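Local coordinates for protein putative fructosamine-3-kinase (Thermobifida fusca YX, PDB 3F7W) that probably acts as a kinase of the fructosamine kinase family, though its substrate has not been established, at residues Leu151-Arg156 with Gln259-Leu264; Gly129-Asp134 with Val267-Ala272; Leu31-Leu36 with Met89-Glu94; Phe43-Pro48 with Val209-Ala214. One frame throughout, in Å; residues are numbered along the deposited sequence. Where two conformers were deposited one is given.

In the fold
The four contacts run through a two-lobed, protein-kinase-like fold. Contact 3 and contact 4 share the five-stranded sheet and have centres about 11 Å apart. Contact 4 joins that sheet to the loop after strand 206-209, so it spans the probable nucleotide cleft. Contact 3 borders the same cleft where the chain leaves strand 86-90. Bound unknown ligand lies about 3 Å from the Trp-91 side chain and about 5 Å from that of Asp-211. Contacts 1 and 2 belong to the mainly helical part and both use helix 251-270; their centres are about 8 Å apart, and the Tyr-153 hydroxyl binds Pro-132 O. Contact 2 also touches contact 4, through Met-133 and Ala-213. Contacts 1 and 3 lie on opposite sides of the chain's centre.

Contact 1: Leu151-Arg156 with Gln259-Leu264; sequences LPYLRR and QLHPLL
Tyr-153 reaches from helix 141-159 to Leu-264 and His-261 of helix 251-270. Its CB lies 3.7 Å from Leu-264 CB, where the two backbones come nearest. Farther out, the ring carbon CD2 is 3.9 Å from His-261 ND1. CE2 comes closer and stands 3.6 Å from His-261 CE1, meeting the imidazole at its edge and in its plane. The two rings are turned 65° against each other, with centroids 5.4 Å apart. At the tip, the hydroxyl hydrogen-bonds to Pro-132 O, which fixes the far end of the ring. His-261 has CG anti to its backbone nitrogen (chi1 163°), and this swings the imidazole toward the tyrosine. ND1 is held by the carbonyl of Arg-149, one turn before Tyr-153.

Leu-154 adds a second apolar touch. Its CD1 sits 3.9 Å from CD2 of Leu-264, so Leu-264 meets the consecutive residues Tyr-153 and Leu-154.

Each helix is kinked here and contains a proline, Pro-152 or Pro-262. The backbone N of His-261 has no bond to the turn before and is hydrogen-bonded instead to the Tyr-145 hydroxyl. The short segments run in similar directions, 37° apart, with axes 9.3 Å from each other. This is buried helix-helix packing in the mainly helical C-terminal lobe of a protein-kinase-like fold.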
loop_
_atom_site.group_PDB
_atom_site.type_symbol
_atom_site.label_atom_id
_atom_site.label_comp_id
_atom_site.label_asym_id
_atom_site.label_seq_id
_atom_site.Cartn_x
_atom_site.Cartn_y
_atom_site.Cartn_z
ATOM N N LEU A 151 4.217 2.122 16.836
ATOM C CA LEU A 151 5.364 2.373 17.720
ATOM C C LEU A 151 6.712 2.410 16.973
ATOM O O LEU A 151 7.535 3.296 17.225
ATOM C CB LEU A 151 5.396 1.376 18.888
ATOM C CG LEU A 151 4.386 1.649 20.012
ATOM C CD1 LEU A 151 4.317 0.520 21.084
ATOM C CD2 LEU A 151 4.713 2.975 20.690
ATOM N N PRO A 152 6.960 1.449 16.074
ATOM C CA PRO A 152 8.263 1.477 15.400
ATOM C C PRO A 152 8.572 2.800 14.663
ATOM O O PRO A 152 9.699 3.304 14.759
ATOM C CB PRO A 152 8.213 0.245 14.473
ATOM C CG PRO A 152 7.200 -0.642 15.072
ATOM C CD PRO A 152 6.163 0.281 15.671
ATOM N N TYR A 153 7.576 3.386 13.996
ATOM C CA TYR A 153 7.768 4.619 13.214
ATOM C C TYR A 153 7.765 5.842 14.131
ATOM O O TYR A 153 8.455 6.812 13.871
ATOM C CB TYR A 153 6.680 4.742 12.124
ATOM C CG TYR A 153 6.650 3.468 11.312
ATOM C CD1 TYR A 153 7.703 3.170 10.449
ATOM C CD2 TYR A 153 5.657 2.517 11.487
ATOM C CE1 TYR A 153 7.739 1.972 9.739
ATOM C CE2 TYR A 153 5.675 1.301 10.770
ATOM C CZ TYR A 153 6.741 1.043 9.913
ATOM O OH TYR A 153 6.836 -0.135 9.223
ATOM N N LEU A 154 6.970 5.787 15.191
ATOM C CA LEU A 154 6.995 6.836 16.224
ATOM C C LEU A 154 8.392 6.973 16.854
ATOM O O LEU A 154 8.937 8.084 16.958
ATOM C CB LEU A 154 5.943 6.555 17.296
ATOM C CG LEU A 154 5.775 7.599 18.416
ATOM C CD1 LEU A 154 5.233 8.912 17.801
ATOM C CD2 LEU A 154 4.806 7.054 19.486
ATOM N N ARG A 155 8.973 5.844 17.257
ATOM C CA ARG A 155 10.305 5.841 17.853
ATOM C C ARG A 155 11.358 6.304 16.857
ATOM O O ARG A 155 12.252 7.070 17.205
ATOM C CB ARG A 155 10.681 4.454 18.392
ATOM C CG ARG A 155 9.714 3.881 19.434
ATOM C CD ARG A 155 9.739 4.642 20.748
ATOM N NE ARG A 155 8.702 4.144 21.656
ATOM C CZ ARG A 155 7.776 4.884 22.261
ATOM N NH1 ARG A 155 7.731 6.198 22.107
ATOM N NH2 ARG A 155 6.896 4.291 23.060
ATOM N N ARG A 156 11.241 5.858 15.612
ATOM C CA ARG A 156 12.197 6.250 14.586
ATOM C C ARG A 156 12.159 7.767 14.340
ATOM O O ARG A 156 13.201 8.409 14.284
ATOM C CB ARG A 156 11.923 5.501 13.284
ATOM C CG ARG A 156 12.976 5.743 12.257
ATOM C CD ARG A 156 12.653 5.052 10.959
ATOM N NE ARG A 156 13.654 5.430 9.980
ATOM C CZ ARG A 156 14.847 4.850 9.860
ATOM N NH1 ARG A 156 15.201 3.851 10.655
ATOM N NH2 ARG A 156 15.695 5.284 8.934
ATOM N N GLN A 259 -5.246 6.706 9.858
ATOM C CA GLN A 259 -4.289 7.526 9.153
ATOM C C GLN A 259 -2.990 7.736 9.934
ATOM O O GLN A 259 -2.020 8.265 9.393
ATOM C CB GLN A 259 -4.923 8.888 8.816
ATOM C CG GLN A 259 -6.030 8.772 7.766
ATOM C CD GLN A 259 -6.771 10.060 7.460
ATOM O OE1 GLN A 259 -6.801 10.985 8.274
ATOM N NE2 GLN A 259 -7.432 10.100 6.300
ATOM N N LEU A 260 -2.954 7.310 11.188
ATOM C CA LEU A 260 -1.766 7.532 12.009
ATOM C C LEU A 260 -0.551 6.765 11.496
ATOM O O LEU A 260 0.549 7.315 11.439
ATOM C CB LEU A 260 -2.049 7.217 13.483
ATOM C CG LEU A 260 -3.074 8.153 14.151
ATOM C CD1 LEU A 260 -3.332 7.708 15.601
ATOM C CD2 LEU A 260 -2.656 9.625 14.101
ATOM N N HIS A 261 -0.757 5.516 11.076
ATOM C CA HIS A 261 0.352 4.709 10.557
ATOM C C HIS A 261 0.993 5.388 9.333
ATOM O O HIS A 261 2.187 5.665 9.356
ATOM C CB HIS A 261 -0.102 3.272 10.223
ATOM C CG HIS A 261 0.853 2.541 9.338
ATOM N ND1 HIS A 261 2.128 2.185 9.753
ATOM C CD2 HIS A 261 0.736 2.122 8.054
ATOM C CE1 HIS A 261 2.749 1.576 8.753
ATOM N NE2 HIS A 261 1.931 1.531 7.712
ATOM N N PRO A 262 0.209 5.650 8.252
ATOM C CA PRO A 262 0.843 6.290 7.088
ATOM C C PRO A 262 1.458 7.613 7.409
ATOM O O PRO A 262 2.503 7.937 6.844
ATOM C CB PRO A 262 -0.315 6.467 6.089
ATOM C CG PRO A 262 -1.548 6.294 6.868
ATOM C CD PRO A 262 -1.198 5.345 7.981
ATOM N N LEU A 263 0.839 8.398 8.298
ATOM C CA LEU A 263 1.418 9.698 8.621
ATOM C C LEU A 263 2.781 9.612 9.333
ATOM O O LEU A 263 3.696 10.423 9.058
ATOM C CB LEU A 263 0.433 10.582 9.413
ATOM C CG LEU A 263 -0.689 11.152 8.520
ATOM C CD1 LEU A 263 -1.823 11.729 9.398
ATOM C CD2 LEU A 263 -0.147 12.210 7.468
ATOM N N LEU A 264 2.916 8.652 10.239
ATOM C CA LEU A 264 4.202 8.390 10.880
ATOM C C LEU A 264 5.277 7.903 9.897
ATOM O O LEU A 264 6.443 8.303 9.993
ATOM C CB LEU A 264 4.039 7.392 12.023
ATOM C CG LEU A 264 3.357 7.983 13.262
ATOM C CD1 LEU A 264 2.851 6.838 14.153
ATOM C CD2 LEU A 264 4.309 8.926 14.056
#

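Contact 2: Gly129-Asp134 with Val267-Ala272; sequences GPLPMD and VCLFGA
Leu-269, which meets Pro-130 and Leu-131 across this contact, places its CB over one face of the neighbouring Phe-270 ring. The CB is 3.6 Å above that plane and offset toward the rim. The contact packs a beta hairpin, strands 126-128 and 131-133, against the C-terminal end of helix 251-270. Gly-129 and Pro-130 form the hairpin turn, and Gly-129 has a positive phi. On the helix side, Gly-271 is the first residue to leave helical angles, also with positive phi; its N still bonds to Val-267 O.

All cross-contact touches are apolar. Leu-269 CD2 abuts the CG-CD side of the Pro-130 ring, 3.9 Å from Pro-130 CD. Leu-131 and Leu-269 instead slide past each other in opposite directions. Just beyond the hairpin, Asp-134 O is bound by Gln-148 and Arg-149 of helix 141-159.

Leu-269 CD2 joins the parts of the cluster. It touches Pro-130 and also lies 3.7 Å from Leu-131 CG. The CD1 branch of Leu-131 goes on to the preceding residue of the helix and stops 3.9 Å from Cys-268 CB.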
loop_
_atom_site.group_PDB
_atom_site.type_symbol
_atom_site.label_atom_id
_atom_site.label_comp_id
_atom_site.label_asym_id
_atom_site.label_seq_id
_atom_site.Cartn_x
_atom_site.Cartn_y
_atom_site.Cartn_z
ATOM N N GLY A 129 7.763 1.484 1.563
ATOM C CA GLY A 129 8.900 2.028 0.825
ATOM C C GLY A 129 10.160 1.237 1.153
ATOM O O GLY A 129 10.126 0.010 1.126
ATOM N N PRO A 130 11.255 1.928 1.498
ATOM C CA PRO A 130 12.486 1.264 1.923
ATOM C C PRO A 130 12.524 0.903 3.411
ATOM O O PRO A 130 13.524 0.337 3.869
ATOM C CB PRO A 130 13.559 2.323 1.621
ATOM C CG PRO A 130 12.882 3.626 1.902
ATOM C CD PRO A 130 11.390 3.407 1.519
ATOM N N LEU A 131 11.483 1.231 4.182
ATOM C CA LEU A 131 11.520 0.961 5.617
ATOM C C LEU A 131 10.986 -0.424 5.907
ATOM O O LEU A 131 9.944 -0.806 5.330
ATOM C CB LEU A 131 10.676 1.964 6.428
ATOM C CG LEU A 131 11.155 3.404 6.485
ATOM C CD1 LEU A 131 10.096 4.282 7.240
ATOM C CD2 LEU A 131 12.520 3.456 7.124
ATOM N N PRO A 132 11.622 -1.153 6.827
ATOM C CA PRO A 132 11.004 -2.395 7.303
ATOM C C PRO A 132 9.592 -2.155 7.856
ATOM O O PRO A 132 9.303 -1.088 8.455
ATOM C CB PRO A 132 11.946 -2.854 8.408
ATOM C CG PRO A 132 13.273 -2.289 8.001
ATOM C CD PRO A 132 12.910 -0.912 7.510
HETATM N N MSE A 133 8.732 -3.138 7.616
HETATM C CA MSE A 133 7.361 -3.134 8.099
HETATM C C MSE A 133 7.109 -4.541 8.683
HETATM O O MSE A 133 7.176 -5.536 7.961
HETATM C CB MSE A 133 6.339 -2.797 6.994
HETATM C CG MSE A 133 4.881 -2.782 7.530
HETATM SE SE MSE A 133 3.571 -2.429 6.169
HETATM C CE MSE A 133 3.776 -4.089 5.171
ATOM N N ASP A 134 6.804 -4.586 9.978
ATOM C CA ASP A 134 6.735 -5.844 10.751
ATOM C C ASP A 134 5.435 -6.573 10.479
ATOM O O ASP A 134 4.338 -6.107 10.846
ATOM C CB ASP A 134 6.876 -5.557 12.253
ATOM C CG ASP A 134 6.966 -6.834 13.093
ATOM O OD1 ASP A 134 6.998 -7.945 12.522
ATOM O OD2 ASP A 134 7.013 -6.710 14.321
ATOM N N VAL A 267 6.441 11.041 8.013
ATOM C CA VAL A 267 7.329 11.854 8.832
ATOM C C VAL A 267 8.702 11.177 8.853
ATOM O O VAL A 267 9.731 11.840 8.701
ATOM C CB VAL A 267 6.774 12.091 10.243
ATOM C CG1 VAL A 267 7.847 12.794 11.136
ATOM C CG2 VAL A 267 5.550 12.993 10.161
ATOM N N CYS A 268 8.718 9.850 8.950
ATOM C CA CYS A 268 9.999 9.118 8.880
ATOM C C CYS A 268 10.749 9.311 7.581
ATOM O O CYS A 268 11.936 9.580 7.598
ATOM C CB CYS A 268 9.801 7.630 9.122
ATOM S SG CYS A 268 9.476 7.241 10.857
ATOM N N LEU A 269 10.041 9.157 6.466
ATOM C CA LEU A 269 10.631 9.161 5.138
ATOM C C LEU A 269 10.889 10.542 4.579
ATOM O O LEU A 269 11.879 10.728 3.865
ATOM C CB LEU A 269 9.745 8.386 4.158
ATOM C CG LEU A 269 9.704 6.878 4.292
ATOM C CD1 LEU A 269 8.705 6.331 3.258
ATOM C CD2 LEU A 269 11.102 6.274 4.140
ATOM N N PHE A 270 10.032 11.510 4.905
ATOM C CA PHE A 270 10.024 12.803 4.204
ATOM C C PHE A 270 10.191 14.001 5.117
ATOM O O PHE A 270 10.379 15.116 4.631
ATOM C CB PHE A 270 8.755 12.923 3.336
ATOM C CG PHE A 270 8.608 11.783 2.357
ATOM C CD1 PHE A 270 9.533 11.631 1.346
ATOM C CD2 PHE A 270 7.601 10.822 2.490
ATOM C CE1 PHE A 270 9.464 10.581 0.472
ATOM C CE2 PHE A 270 7.528 9.765 1.621
ATOM C CZ PHE A 270 8.482 9.650 0.582
ATOM N N GLY A 271 10.098 13.792 6.430
ATOM C CA GLY A 271 10.452 14.799 7.401
ATOM C C GLY A 271 9.309 15.652 7.919
ATOM O O GLY A 271 8.145 15.254 7.905
ATOM N N ALA A 272 9.686 16.848 8.344
ATOM C CA ALA A 272 8.817 17.793 9.052
ATOM C C ALA A 272 7.506 18.170 8.352
ATOM O O ALA A 272 6.512 18.468 9.031
ATOM C CB ALA A 272 9.616 19.065 9.362
#

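Contact 3: Leu31-Leu36 with Met89-Glu94; sequences LYRVEL and MEWVDE
Arg-33 and Trp-91 both hold CG anti to the backbone nitrogen, with chi1 of -174° and 175°. The arginine chain then runs extended to NE and lies over one face of the indole. Its CB is 3.6 Å from Trp-91 CZ3. CG is 3.7 Å from the centroid of the six-membered ring, a CH-pi contact. The chain continues toward the five-membered ring, and CZ lies 5.0 Å from its centroid in a cation-pi arrangement. The guanidinium is tilted 67° to the indole, so the two do not stack flat.

Both groups are also fixed at their polar ends. Arg-33 NH1 makes a salt bridge of 3.1 Å to Glu-35 OE1, in the guanidinium plane. Trp-91 NE1 gives a straight bond of 2.9 Å to Asp-93 OD1, reaching it from above the carboxylate plane. One water links Arg-33 NE to that same OD1.

Residues 89-94 lead out of the sheet, as the hinge does in protein kinases. Glu-90 O and Val-92 N bind an unknown ligand there, probably from the crystallisation liquor. By analogy with the kinase hinge, this may be the adenine site. Strand 41-46 lies between strands 29-36 and 86-90, and its Pro-41 touches both Arg-33 and Trp-91.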
loop_
_atom_site.group_PDB
_atom_site.type_symbol
_atom_site.label_atom_id
_atom_site.label_comp_id
_atom_site.label_asym_id
_atom_site.label_seq_id
_atom_site.Cartn_x
_atom_site.Cartn_y
_atom_site.Cartn_z
ATOM N N LEU A 31 12.715 2.421 -13.056
ATOM C CA LEU A 31 11.448 1.999 -13.675
ATOM C C LEU A 31 11.545 1.987 -15.188
ATOM O O LEU A 31 12.234 2.825 -15.809
ATOM C CB LEU A 31 10.319 2.943 -13.243
ATOM C CG LEU A 31 10.237 3.239 -11.745
ATOM C CD1 LEU A 31 9.054 4.191 -11.427
ATOM C CD2 LEU A 31 10.118 1.936 -11.000
ATOM N N TYR A 32 10.867 1.024 -15.803
ATOM C CA TYR A 32 10.942 0.842 -17.242
ATOM C C TYR A 32 9.612 0.358 -17.801
ATOM O O TYR A 32 8.886 -0.364 -17.130
ATOM C CB TYR A 32 12.002 -0.192 -17.625
ATOM C CG TYR A 32 13.368 0.102 -17.098
ATOM C CD1 TYR A 32 13.765 -0.377 -15.854
ATOM C CD2 TYR A 32 14.277 0.867 -17.837
ATOM C CE1 TYR A 32 15.040 -0.079 -15.342
ATOM C CE2 TYR A 32 15.546 1.157 -17.343
ATOM C CZ TYR A 32 15.915 0.684 -16.093
ATOM O OH TYR A 32 17.164 0.977 -15.619
ATOM N N ARG A 33 9.344 0.756 -19.035
ATOM C CA ARG A 33 8.368 0.088 -19.901
ATOM C C ARG A 33 9.135 -0.841 -20.838
ATOM O O ARG A 33 9.996 -0.401 -21.601
ATOM C CB ARG A 33 7.562 1.089 -20.720
ATOM C CG ARG A 33 6.435 0.471 -21.541
ATOM C CD ARG A 33 5.822 1.531 -22.433
ATOM N NE ARG A 33 4.639 1.090 -23.172
ATOM C CZ ARG A 33 4.654 0.323 -24.257
ATOM N NH1 ARG A 33 5.788 -0.162 -24.748
ATOM N NH2 ARG A 33 3.506 0.027 -24.860
ATOM N N VAL A 34 8.833 -2.133 -20.756
ATOM C CA VAL A 34 9.521 -3.157 -21.560
ATOM C C VAL A 34 8.493 -3.815 -22.463
ATOM O O VAL A 34 7.450 -4.283 -21.983
ATOM C CB VAL A 34 10.200 -4.231 -20.657
ATOM C CG1 VAL A 34 10.810 -5.340 -21.526
ATOM C CG2 VAL A 34 11.269 -3.573 -19.782
ATOM N N GLU A 35 8.796 -3.878 -23.755
ATOM C CA GLU A 35 7.871 -4.434 -24.726
ATOM C C GLU A 35 8.398 -5.751 -25.252
ATOM O O GLU A 35 9.556 -5.863 -25.681
ATOM C CB GLU A 35 7.646 -3.452 -25.873
ATOM C CG GLU A 35 6.469 -3.825 -26.770
ATOM C CD GLU A 35 6.169 -2.768 -27.831
ATOM O OE1 GLU A 35 5.920 -1.607 -27.453
ATOM O OE2 GLU A 35 6.180 -3.105 -29.040
ATOM N N LEU A 36 7.545 -6.765 -25.205
ATOM C CA LEU A 36 7.893 -8.093 -25.697
ATOM C C LEU A 36 7.726 -8.141 -27.204
ATOM O O LEU A 36 7.139 -7.229 -27.793
ATOM C CB LEU A 36 6.984 -9.152 -25.055
ATOM C CG LEU A 36 7.002 -9.191 -23.520
ATOM C CD1 LEU A 36 6.151 -10.378 -23.029
ATOM C CD2 LEU A 36 8.423 -9.293 -22.977
HETATM N N MSE A 89 5.831 -6.846 -14.400
HETATM C CA MSE A 89 4.408 -6.986 -14.272
HETATM C C MSE A 89 3.693 -6.375 -15.440
HETATM O O MSE A 89 4.272 -5.672 -16.260
HETATM C CB MSE A 89 3.924 -6.326 -12.977
HETATM C CG MSE A 89 3.975 -4.850 -12.961
HETATM SE SE MSE A 89 3.425 -4.210 -11.199
HETATM C CE MSE A 89 5.011 -4.870 -10.275
ATOM N N GLU A 90 2.391 -6.620 -15.474
ATOM C CA GLU A 90 1.493 -6.016 -16.436
ATOM C C GLU A 90 1.634 -4.484 -16.485
ATOM O O GLU A 90 1.672 -3.817 -15.441
ATOM C CB GLU A 90 0.091 -6.462 -16.007
ATOM C CG GLU A 90 -1.045 -6.000 -16.797
ATOM C CD GLU A 90 -2.366 -6.577 -16.254
ATOM O OE1 GLU A 90 -2.379 -7.223 -15.160
ATOM O OE2 GLU A 90 -3.388 -6.363 -16.939
ATOM N N TRP A 91 1.747 -3.929 -17.689
ATOM C CA TRP A 91 1.773 -2.490 -17.910
ATOM C C TRP A 91 0.343 -1.963 -17.990
ATOM O O TRP A 91 -0.501 -2.567 -18.647
ATOM C CB TRP A 91 2.513 -2.144 -19.211
ATOM C CG TRP A 91 2.475 -0.682 -19.552
ATOM C CD1 TRP A 91 1.556 -0.045 -20.356
ATOM C CD2 TRP A 91 3.387 0.329 -19.111
ATOM N NE1 TRP A 91 1.837 1.300 -20.407
ATOM C CE2 TRP A 91 2.954 1.555 -19.659
ATOM C CE3 TRP A 91 4.531 0.319 -18.295
ATOM C CZ2 TRP A 91 3.618 2.755 -19.418
ATOM C CZ3 TRP A 91 5.177 1.511 -18.044
ATOM C CH2 TRP A 91 4.737 2.717 -18.626
ATOM N N VAL A 92 0.102 -0.854 -17.312
ATOM C CA VAL A 92 -1.201 -0.203 -17.288
ATOM C C VAL A 92 -1.093 1.121 -18.025
ATOM O O VAL A 92 -0.239 1.934 -17.716
ATOM C CB VAL A 92 -1.673 0.074 -15.817
ATOM C CG1 VAL A 92 -3.078 0.690 -15.818
ATOM C CG2 VAL A 92 -1.665 -1.209 -15.001
ATOM N N ASP A 93 -1.981 1.337 -18.989
ATOM C CA ASP A 93 -2.111 2.652 -19.633
ATOM C C ASP A 93 -3.248 3.411 -18.973
ATOM O O ASP A 93 -4.425 3.051 -19.113
ATOM C CB ASP A 93 -2.335 2.524 -21.135
ATOM C CG ASP A 93 -1.027 2.246 -21.896
ATOM O OD1 ASP A 93 -0.058 3.060 -21.800
ATOM O OD2 ASP A 93 -0.984 1.205 -22.570
ATOM N N GLU A 94 -2.879 4.454 -18.253
ATOM C CA GLU A 94 -3.834 5.181 -17.425
ATOM C C GLU A 94 -4.835 5.937 -18.286
ATOM O O GLU A 94 -4.553 6.317 -19.437
ATOM C CB GLU A 94 -3.134 6.204 -16.543
ATOM C CG GLU A 94 -2.170 5.638 -15.568
ATOM C CD GLU A 94 -1.466 6.722 -14.787
ATOM O OE1 GLU A 94 -2.158 7.495 -14.076
ATOM O OE2 GLU A 94 -0.221 6.773 -14.868
HETATM O O HOH W 1 0.706 0.453 -24.298
HETATM O O HOH W 2 2.469 3.015 -23.124
#

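Contact 4: Phe43-Pro48 with Val209-Ala214; sequences FVKALP and VIDPAA. With EDO (1,2-ethanediol), chain G.
Lys-45 NZ and Asp-211 OD1 form a salt bridge of 2.7 Å. NZ lies above the carboxylate plane, 42° out of it. CE follows close behind, 3.3 Å from the same OD1. NZ also gives a hydrogen bond of 3.0 Å to O1 of an ethanediol, probably from the crystallisation liquor. Glu-61 forms a further salt bridge with NZ and also binds the diol. The lysine nitrogen is therefore gripped by two carboxylates and one diol oxygen.

The lysine chain is extended beyond CG, which carries NZ straight out from the strand to the loop. Asp-211 has left-handed backbone angles (56°/51°), as the DFG aspartate of active protein kinases has; here Pro-212 follows it. Asn-199 touches its side chain, and His-192 binds the carbonyl of Ile-210 just before it.

The lysine, Glu-61 and Asp-211 probably correspond to the strand lysine, helix C glutamate and DFG aspartate of kinases. They probably mark the nucleotide phosphate site. Lys-45 stands on strand 41-46, between strands 29-36 and 86-90. Glu-61 comes from helix 57-68, which also touches Pro-212. Asp-211 follows strand 206-209 and precedes helix 219-229, so the salt bridge crosses from the sheet to the helical lobe.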
loop_
_atom_site.group_PDB
_atom_site.type_symbol
_atom_site.label_atom_id
_atom_site.label_comp_id
_atom_site.label_asym_id
_atom_site.label_seq_id
_atom_site.Cartn_x
_atom_site.Cartn_y
_atom_site.Cartn_z
ATOM N N PHE A 43 5.544 -3.409 -17.119
ATOM C CA PHE A 43 6.120 -2.434 -16.203
ATOM C C PHE A 43 7.183 -3.190 -15.399
ATOM O O PHE A 43 6.880 -4.203 -14.786
ATOM C CB PHE A 43 5.069 -1.843 -15.285
ATOM C CG PHE A 43 5.625 -0.845 -14.283
ATOM C CD1 PHE A 43 6.259 0.288 -14.715
ATOM C CD2 PHE A 43 5.440 -1.019 -12.923
ATOM C CE1 PHE A 43 6.748 1.214 -13.812
ATOM C CE2 PHE A 43 5.934 -0.071 -12.020
ATOM C CZ PHE A 43 6.591 1.026 -12.482
ATOM N N VAL A 44 8.404 -2.674 -15.394
ATOM C CA VAL A 44 9.537 -3.386 -14.782
ATOM C C VAL A 44 10.245 -2.444 -13.799
ATOM O O VAL A 44 10.575 -1.290 -14.154
ATOM C CB VAL A 44 10.502 -3.908 -15.861
ATOM C CG1 VAL A 44 11.723 -4.593 -15.260
ATOM C CG2 VAL A 44 9.749 -4.856 -16.888
ATOM N N LYS A 45 10.408 -2.925 -12.567
ATOM C CA LYS A 45 11.265 -2.289 -11.559
ATOM C C LYS A 45 12.551 -3.088 -11.515
ATOM O O LYS A 45 12.541 -4.334 -11.593
ATOM C CB LYS A 45 10.654 -2.320 -10.168
ATOM C CG LYS A 45 9.354 -1.636 -10.021
ATOM C CD LYS A 45 8.794 -1.807 -8.631
ATOM C CE LYS A 45 7.432 -1.118 -8.515
ATOM N NZ LYS A 45 7.000 -1.080 -7.088
ATOM N N ALA A 46 13.660 -2.391 -11.381
ATOM C CA ALA A 46 14.958 -3.071 -11.353
ATOM C C ALA A 46 15.949 -2.285 -10.511
ATOM O O ALA A 46 16.114 -1.087 -10.686
ATOM C CB ALA A 46 15.511 -3.257 -12.771
ATOM N N LEU A 47 16.626 -2.994 -9.616
ATOM C CA LEU A 47 17.793 -2.468 -8.959
ATOM C C LEU A 47 18.952 -2.479 -9.957
ATOM O O LEU A 47 18.986 -3.318 -10.845
ATOM C CB LEU A 47 18.157 -3.354 -7.782
ATOM C CG LEU A 47 17.193 -3.237 -6.617
ATOM C CD1 LEU A 47 17.327 -4.455 -5.696
ATOM C CD2 LEU A 47 17.545 -1.956 -5.927
ATOM N N PRO A 48 19.882 -1.541 -9.829
ATOM C CA PRO A 48 21.018 -1.597 -10.760
ATOM C C PRO A 48 21.804 -2.897 -10.562
ATOM O O PRO A 48 21.846 -3.428 -9.451
ATOM C CB PRO A 48 21.864 -0.374 -10.376
ATOM C CG PRO A 48 21.011 0.475 -9.520
ATOM C CD PRO A 48 19.979 -0.420 -8.886
ATOM N N VAL A 209 -4.387 -1.013 -8.919
ATOM C CA VAL A 209 -3.651 -0.593 -7.720
ATOM C C VAL A 209 -2.225 -1.091 -7.841
ATOM O O VAL A 209 -1.989 -2.248 -8.196
ATOM C CB VAL A 209 -4.331 -1.070 -6.395
ATOM C CG1 VAL A 209 -5.765 -0.539 -6.320
ATOM C CG2 VAL A 209 -4.319 -2.604 -6.247
ATOM N N ILE A 210 -1.274 -0.206 -7.568
ATOM C CA ILE A 210 0.153 -0.522 -7.770
ATOM C C ILE A 210 0.941 -0.272 -6.490
ATOM O O ILE A 210 0.429 0.343 -5.524
ATOM C CB ILE A 210 0.757 0.266 -8.952
ATOM C CG1 ILE A 210 0.629 1.775 -8.721
ATOM C CG2 ILE A 210 0.157 -0.177 -10.301
ATOM C CD1 ILE A 210 1.559 2.650 -9.597
ATOM N N ASP A 211 2.175 -0.778 -6.458
ATOM C CA ASP A 211 3.081 -0.528 -5.369
ATOM C C ASP A 211 2.517 -0.928 -3.977
ATOM O O ASP A 211 2.598 -0.167 -3.020
ATOM C CB ASP A 211 3.523 0.933 -5.402
ATOM C CG ASP A 211 4.204 1.319 -6.718
ATOM O OD1 ASP A 211 4.780 0.445 -7.421
ATOM O OD2 ASP A 211 4.140 2.512 -7.026
ATOM N N PRO A 212 2.002 -2.151 -3.844
ATOM C CA PRO A 212 1.413 -2.540 -2.570
ATOM C C PRO A 212 2.429 -2.780 -1.465
ATOM O O PRO A 212 3.599 -3.121 -1.723
ATOM C CB PRO A 212 0.745 -3.896 -2.893
ATOM C CG PRO A 212 1.626 -4.483 -3.922
ATOM C CD PRO A 212 1.954 -3.269 -4.810
ATOM N N ALA A 213 1.971 -2.612 -0.221
ATOM C CA ALA A 213 2.684 -3.062 0.979
ATOM C C ALA A 213 1.688 -4.039 1.660
ATOM O O ALA A 213 1.146 -3.804 2.745
ATOM C CB ALA A 213 3.059 -1.871 1.887
ATOM N N ALA A 214 1.409 -5.138 0.957
ATOM C CA ALA A 214 0.221 -5.933 1.200
ATOM C C ALA A 214 0.341 -6.751 2.487
ATOM O O ALA A 214 1.398 -7.306 2.804
ATOM C CB ALA A 214 -0.106 -6.856 -0.012
HETATM C C1 EDO G . 10.289 -2.048 -5.178
HETATM O O1 EDO G . 9.266 -1.050 -5.066
HETATM C C2 EDO G . 10.103 -3.017 -4.054
HETATM O O2 EDO G . 8.899 -3.677 -4.360
#